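Glutathione S-transferase 2 (Heligmosomoides polygyrus, PDB 1TW9) probably catalyses the conjugation of glutathione to electrophilic substrates. Local coordinates at residues A[85-90]-A[147-152]; A[155-160]-A[182-187]. All coordinates share one frame; numbering follows the deposited sequence.

Contact 1 (A[85-90]-A[147-152])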
loop_
_atom_site.group_PDB
_atom_site.type_symbol
_atom_site.label_atom_id
_atom_site.label_comp_id
_atom_site.label_asym_id
_atom_site.label_seq_id
_atom_site.Cartn_x
_atom_site.Cartn_y
_atom_site.Cartn_z
ATOM N N SER A 85 -2.013 -7.745 10.749
ATOM C CA SER A 85 -2.471 -6.775 9.837
ATOM C C SER A 85 -1.345 -6.317 8.896
ATOM O O SER A 85 -1.561 -6.157 7.657
ATOM C CB SER A 85 -3.039 -5.556 10.575
ATOM O OG SER A 85 -3.612 -4.602 9.733
ATOM N N ALA A 86 -0.147 -6.302 9.425
ATOM C CA ALA A 86 1.058 -5.945 8.654
ATOM C C ALA A 86 1.365 -7.074 7.638
ATOM O O ALA A 86 1.747 -6.793 6.509
ATOM C CB ALA A 86 2.219 -5.718 9.545
ATOM N N LEU A 87 1.242 -8.340 8.015
ATOM C CA LEU A 87 1.421 -9.443 7.041
ATOM C C LEU A 87 0.435 -9.363 5.912
ATOM O O LEU A 87 0.790 -9.591 4.753
ATOM C CB LEU A 87 1.298 -10.768 7.775
ATOM C CG LEU A 87 2.493 -11.092 8.687
ATOM C CD1 LEU A 87 2.178 -12.381 9.477
ATOM C CD2 LEU A 87 3.856 -11.247 7.986
ATOM N N ILE A 88 -0.801 -9.059 6.256
ATOM C CA ILE A 88 -1.844 -8.916 5.256
ATOM C C ILE A 88 -1.404 -7.805 4.279
ATOM O O ILE A 88 -1.476 -7.939 3.038
ATOM C CB ILE A 88 -3.198 -8.630 5.944
ATOM C CG1 ILE A 88 -3.745 -9.916 6.699
ATOM C CG2 ILE A 88 -4.255 -8.035 4.982
ATOM C CD1 ILE A 88 -4.840 -9.644 7.698
ATOM N N ASP A 89 -1.039 -6.676 4.845
ATOM C CA ASP A 89 -0.514 -5.556 4.051
ATOM C C ASP A 89 0.597 -6.026 3.139
ATOM O O ASP A 89 0.648 -5.643 1.968
ATOM C CB ASP A 89 0.046 -4.444 4.901
ATOM C CG ASP A 89 -0.968 -3.693 5.661
ATOM O OD1 ASP A 89 -2.188 -3.775 5.329
ATOM O OD2 ASP A 89 -0.668 -2.921 6.601
ATOM N N SER A 90 1.524 -6.793 3.668
ATOM C CA SER A 90 2.697 -7.212 2.900
ATOM C C SER A 90 2.235 -8.051 1.688
ATOM O O SER A 90 2.788 -7.897 0.596
ATOM C CB SER A 90 3.732 -7.988 3.752
ATOM O OG SER A 90 3.284 -9.288 4.019
ATOM N N PHE A 147 -6.878 -19.586 5.165
ATOM C CA PHE A 147 -6.689 -18.184 4.838
ATOM C C PHE A 147 -5.245 -17.841 4.689
ATOM O O PHE A 147 -4.348 -18.662 5.046
ATOM C CB PHE A 147 -7.353 -17.282 5.890
ATOM C CG PHE A 147 -8.794 -17.602 6.096
ATOM C CD1 PHE A 147 -9.205 -18.255 7.247
ATOM C CD2 PHE A 147 -9.730 -17.332 5.124
ATOM C CE1 PHE A 147 -10.519 -18.599 7.421
ATOM C CE2 PHE A 147 -11.069 -17.710 5.281
ATOM C CZ PHE A 147 -11.480 -18.290 6.443
ATOM N N LEU A 148 -4.980 -16.690 4.101
ATOM C CA LEU A 148 -3.601 -16.248 3.883
ATOM C C LEU A 148 -2.882 -15.918 5.187
ATOM O O LEU A 148 -1.715 -16.283 5.355
ATOM C CB LEU A 148 -3.552 -15.128 2.897
ATOM C CG LEU A 148 -3.722 -15.533 1.430
ATOM C CD1 LEU A 148 -3.951 -14.372 0.593
ATOM C CD2 LEU A 148 -2.463 -16.269 1.016
ATOM N N VAL A 149 -3.579 -15.231 6.107
ATOM C CA VAL A 149 -3.008 -14.757 7.383
ATOM C C VAL A 149 -3.980 -15.006 8.467
ATOM O O VAL A 149 -5.163 -14.581 8.368
ATOM C CB VAL A 149 -2.619 -13.213 7.371
ATOM C CG1 VAL A 149 -2.119 -12.727 8.694
ATOM C CG2 VAL A 149 -1.558 -12.951 6.294
ATOM N N GLY A 150 -3.528 -15.682 9.528
ATOM C CA GLY A 150 -4.363 -15.857 10.659
ATOM C C GLY A 150 -5.489 -16.830 10.429
ATOM O O GLY A 150 -5.572 -17.520 9.440
ATOM N N ASP A 151 -6.448 -16.790 11.337
ATOM C CA ASP A 151 -7.492 -17.791 11.338
ATOM C C ASP A 151 -8.843 -17.293 10.809
ATOM O O ASP A 151 -9.845 -18.009 10.992
ATOM C CB ASP A 151 -7.651 -18.374 12.747
ATOM C CG ASP A 151 -8.159 -17.423 13.712
ATOM O OD1 ASP A 151 -8.314 -16.217 13.376
ATOM O OD2 ASP A 151 -8.435 -17.762 14.909
ATOM N N LYS A 152 -8.886 -16.118 10.178
ATOM C CA LYS A 152 -10.121 -15.540 9.704
ATOM C C LYS A 152 -9.873 -14.841 8.401
ATOM O O LYS A 152 -8.747 -14.464 8.053
ATOM C CB LYS A 152 -10.579 -14.550 10.752
ATOM C CG LYS A 152 -11.826 -13.823 10.497
ATOM C CD LYS A 152 -12.009 -12.811 11.630
ATOM C CE LYS A 152 -13.353 -12.025 11.498
ATOM N NZ LYS A 152 -13.508 -10.828 12.385
#

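Contact 2 (A[155-160]-A[182-187])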
loop_
_atom_site.group_PDB
_atom_site.type_symbol
_atom_site.label_atom_id
_atom_site.label_comp_id
_atom_site.label_asym_id
_atom_site.label_seq_id
_atom_site.Cartn_x
_atom_site.Cartn_y
_atom_site.Cartn_z
ATOM N N TRP A 155 -9.116 -8.935 4.041
ATOM C CA TRP A 155 -9.315 -8.245 2.708
ATOM C C TRP A 155 -8.312 -8.722 1.669
ATOM O O TRP A 155 -8.645 -8.730 0.440
ATOM C CB TRP A 155 -9.243 -6.744 2.858
ATOM C CG TRP A 155 -7.952 -6.176 3.347
ATOM C CD1 TRP A 155 -7.504 -6.072 4.653
ATOM C CD2 TRP A 155 -6.988 -5.474 2.547
ATOM N NE1 TRP A 155 -6.302 -5.379 4.686
ATOM C CE2 TRP A 155 -5.944 -5.049 3.403
ATOM C CE3 TRP A 155 -6.839 -5.281 1.179
ATOM C CZ2 TRP A 155 -4.811 -4.370 2.938
ATOM C CZ3 TRP A 155 -5.727 -4.579 0.740
ATOM C CH2 TRP A 155 -4.745 -4.133 1.606
ATOM N N VAL A 156 -7.144 -9.161 2.081
ATOM C CA VAL A 156 -6.152 -9.678 1.065
ATOM C C VAL A 156 -6.618 -11.047 0.548
ATOM O O VAL A 156 -6.400 -11.375 -0.615
ATOM C CB VAL A 156 -4.677 -9.725 1.512
ATOM C CG1 VAL A 156 -4.417 -10.882 2.539
ATOM C CG2 VAL A 156 -3.782 -9.835 0.291
ATOM N N ASP A 157 -7.288 -11.869 1.357
ATOM C CA ASP A 157 -7.930 -13.082 0.819
ATOM C C ASP A 157 -8.915 -12.729 -0.323
ATOM O O ASP A 157 -8.920 -13.368 -1.379
ATOM C CB ASP A 157 -8.714 -13.813 1.877
ATOM C CG ASP A 157 -7.869 -14.437 2.911
ATOM O OD1 ASP A 157 -6.911 -15.229 2.587
ATOM O OD2 ASP A 157 -8.177 -14.187 4.138
ATOM N N LEU A 158 -9.750 -11.729 -0.095
ATOM C CA LEU A 158 -10.667 -11.201 -1.097
ATOM C C LEU A 158 -9.968 -10.705 -2.347
ATOM O O LEU A 158 -10.440 -10.999 -3.472
ATOM C CB LEU A 158 -11.620 -10.068 -0.579
ATOM C CG LEU A 158 -12.463 -10.370 0.616
ATOM C CD1 LEU A 158 -13.118 -9.162 1.119
ATOM C CD2 LEU A 158 -13.401 -11.431 0.308
ATOM N N LEU A 159 -8.887 -9.955 -2.198
ATOM C CA LEU A 159 -8.196 -9.368 -3.325
ATOM C C LEU A 159 -7.553 -10.504 -4.180
ATOM O O LEU A 159 -7.672 -10.495 -5.411
ATOM C CB LEU A 159 -7.147 -8.452 -2.738
ATOM C CG LEU A 159 -6.273 -7.670 -3.670
ATOM C CD1 LEU A 159 -7.131 -6.687 -4.452
ATOM C CD2 LEU A 159 -5.202 -6.959 -2.932
ATOM N N VAL A 160 -6.874 -11.417 -3.506
ATOM C CA VAL A 160 -6.206 -12.536 -4.197
ATOM C C VAL A 160 -7.199 -13.440 -4.898
ATOM O O VAL A 160 -7.015 -13.701 -6.131
ATOM C CB VAL A 160 -5.225 -13.273 -3.288
ATOM C CG1 VAL A 160 -4.619 -14.524 -4.012
ATOM C CG2 VAL A 160 -4.041 -12.300 -2.920
ATOM N N LYS A 182 -6.013 -22.486 -5.893
ATOM C CA LYS A 182 -7.378 -22.736 -6.397
ATOM C C LYS A 182 -8.368 -22.980 -5.246
ATOM O O LYS A 182 -9.490 -22.483 -5.307
ATOM C CB LYS A 182 -7.462 -23.971 -7.330
ATOM C CG LYS A 182 -8.863 -23.972 -8.001
ATOM C CD LYS A 182 -9.135 -24.932 -9.011
ATOM C CE LYS A 182 -10.615 -24.718 -9.508
ATOM N NZ LYS A 182 -10.846 -25.568 -10.741
ATOM N N ALA A 183 -7.975 -23.791 -4.266
ATOM C CA ALA A 183 -8.791 -24.190 -3.131
ATOM C C ALA A 183 -9.171 -22.923 -2.354
ATOM O O ALA A 183 -10.293 -22.716 -1.907
ATOM C CB ALA A 183 -7.965 -25.113 -2.218
ATOM N N HIS A 184 -8.188 -22.053 -2.237
ATOM C CA HIS A 184 -8.384 -20.760 -1.538
ATOM C C HIS A 184 -9.367 -19.885 -2.296
ATOM O O HIS A 184 -10.300 -19.357 -1.715
ATOM C CB HIS A 184 -7.049 -20.046 -1.314
ATOM C CG HIS A 184 -7.161 -18.644 -0.809
ATOM N ND1 HIS A 184 -7.292 -17.560 -1.635
ATOM C CD2 HIS A 184 -7.161 -18.158 0.459
ATOM C CE1 HIS A 184 -7.358 -16.453 -0.891
ATOM N NE2 HIS A 184 -7.247 -16.797 0.384
ATOM N N MET A 185 -9.183 -19.787 -3.594
ATOM C CA MET A 185 -10.091 -19.048 -4.434
ATOM C C MET A 185 -11.506 -19.535 -4.228
ATOM O O MET A 185 -12.446 -18.720 -4.049
ATOM C CB MET A 185 -9.645 -19.184 -5.890
ATOM C CG MET A 185 -10.351 -18.307 -6.861
ATOM S SD MET A 185 -10.779 -19.170 -8.388
ATOM C CE MET A 185 -12.275 -19.494 -7.623
ATOM N N GLU A 186 -11.695 -20.856 -4.218
ATOM C CA GLU A 186 -13.058 -21.373 -4.110
ATOM C C GLU A 186 -13.628 -21.128 -2.721
ATOM O O GLU A 186 -14.789 -20.743 -2.578
ATOM C CB GLU A 186 -13.083 -22.816 -4.456
ATOM C CG GLU A 186 -12.740 -23.034 -5.903
ATOM C CD GLU A 186 -13.794 -22.661 -6.952
ATOM O OE1 GLU A 186 -13.454 -22.882 -8.144
ATOM O OE2 GLU A 186 -14.932 -22.167 -6.682
ATOM N N ARG A 187 -12.804 -21.313 -1.717
ATOM C CA ARG A 187 -13.268 -21.084 -0.343
ATOM C C ARG A 187 -13.721 -19.655 -0.177
ATOM O O ARG A 187 -14.751 -19.381 0.405
ATOM C CB ARG A 187 -12.079 -21.326 0.562
ATOM C CG ARG A 187 -12.222 -21.061 1.994
ATOM C CD ARG A 187 -10.856 -21.272 2.688
ATOM N NE ARG A 187 -10.370 -22.680 2.560
ATOM C CZ ARG A 187 -9.232 -23.114 1.983
ATOM N NH1 ARG A 187 -8.274 -22.330 1.401
ATOM N NH2 ARG A 187 -9.051 -24.413 2.020
#

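Contact 1 (A[85-90]-A[147-152])
This is a small apolar contact in which Val149, in the loop between helices 119-142 and 155-170, rests on Leu87 and Ile88 of helix 82-101. It lies in the helical part of the glutathione transferase fold, and no hydrogen bond crosses it. Val149 meets the helix with its forked end. Its CG1 is anti to the backbone N (chi1 177°) and its CG2 beside that N, and in this setting both branches face the helix: Val149 CG1 and Val149 CG2 are both 3.8 Å from Ile88 CG1. The branch point comes nearer still, Val149 CB standing 3.5 Å from Ile88 CG1, which is snug for two saturated carbons. Leu87 joins through its first side-chain carbon, Leu87 CB lying 3.9 Å from Val149 CG2. Replacing Val149 by an alanine would keep CB but remove both methyls, which would probably leave a gap beside Ile88 CG1 and deprive Leu87 CB of its partner in the loop. Val149 also packs on Glu84 and Leu91 of the same helix, while Ile88 continues onto Trp155 and Val156. The helix also borders the second subunit: Leu87 packs on Gln60 of that chain, and Asp89 pairs with Arg69 of its own chain and with Arg69 of the other. One turn of the helix carries an extra internal bond, in which Ser90 OG donates to Leu87 O at 2.6 Å, tilted 21° from the carbonyl plane.

Contact 2 (A[155-160]-A[182-187])
A buried hydrogen bond between a histidine and an aspartate is the one bond across this helix-to-helix contact, and His184 with Asp157 makes most of it. His184 NE2 donates to Asp157 OD1 at 2.7 Å, and the N-H points almost straight at the oxygen (169°). The acceptor lies close to the imidazole plane, at the ring edge. At the carboxylate the approach is less regular: the nitrogen arrives on the anti side and 32° out of the carboxylate plane. The two side chains cross at about a right angle, with the carboxylate and ring planes turned 47° apart. The histidine spans most of the gap, for the CA atoms of Asp157 and His184 are 8.0 Å apart. Its CG is anti to the backbone N, which sends the ring out from its helix toward the aspartate. Van der Waals neighbours complete the contact, with His184 NE2 3.6 Å from Asp157 CB and His184 CE1 3.5 Å from Asp157 O. Asp157 OD1 also accepts from Leu148 N, and Asp157 OD2 accepts from Ser154 N just before the helix, consistent with the Ser-x-x-Asp N-capping box found at this helix in glutathione transferases. Three N-H donors and the helix start together would probably favour the aspartate as an anion, and both its oxygens have partners. In the fold, the bond ties the first turn of helix 155-170 to helix 179-189. Trp155 and Leu158 extend from that turn in other directions: Trp155 packs on helices 64-75 and 82-101, and both reach helix 16-24 of the thioredoxin-like domain.

Overall arrangement
Both contacts are largely buried, but contact 2 sits nearer the middle of the chain, its centre about 9 Å from the chain centre against about 14 Å for contact 1, whose helix also borders the second subunit. Leu87 of contact 1 is partly exposed, whereas both touching residues of contact 2 are buried. Contact 1 joins a helix to a loop by aliphatic carbons alone; contact 2 joins two helices by a polar bond in the interior. They share no segment, yet they abut, with centres about 12 Å apart: Phe147 CD2 packs 3.6 Å from Asp157 OD2. Loop 147-152 thus links helix 82-101 to the start of helix 155-170.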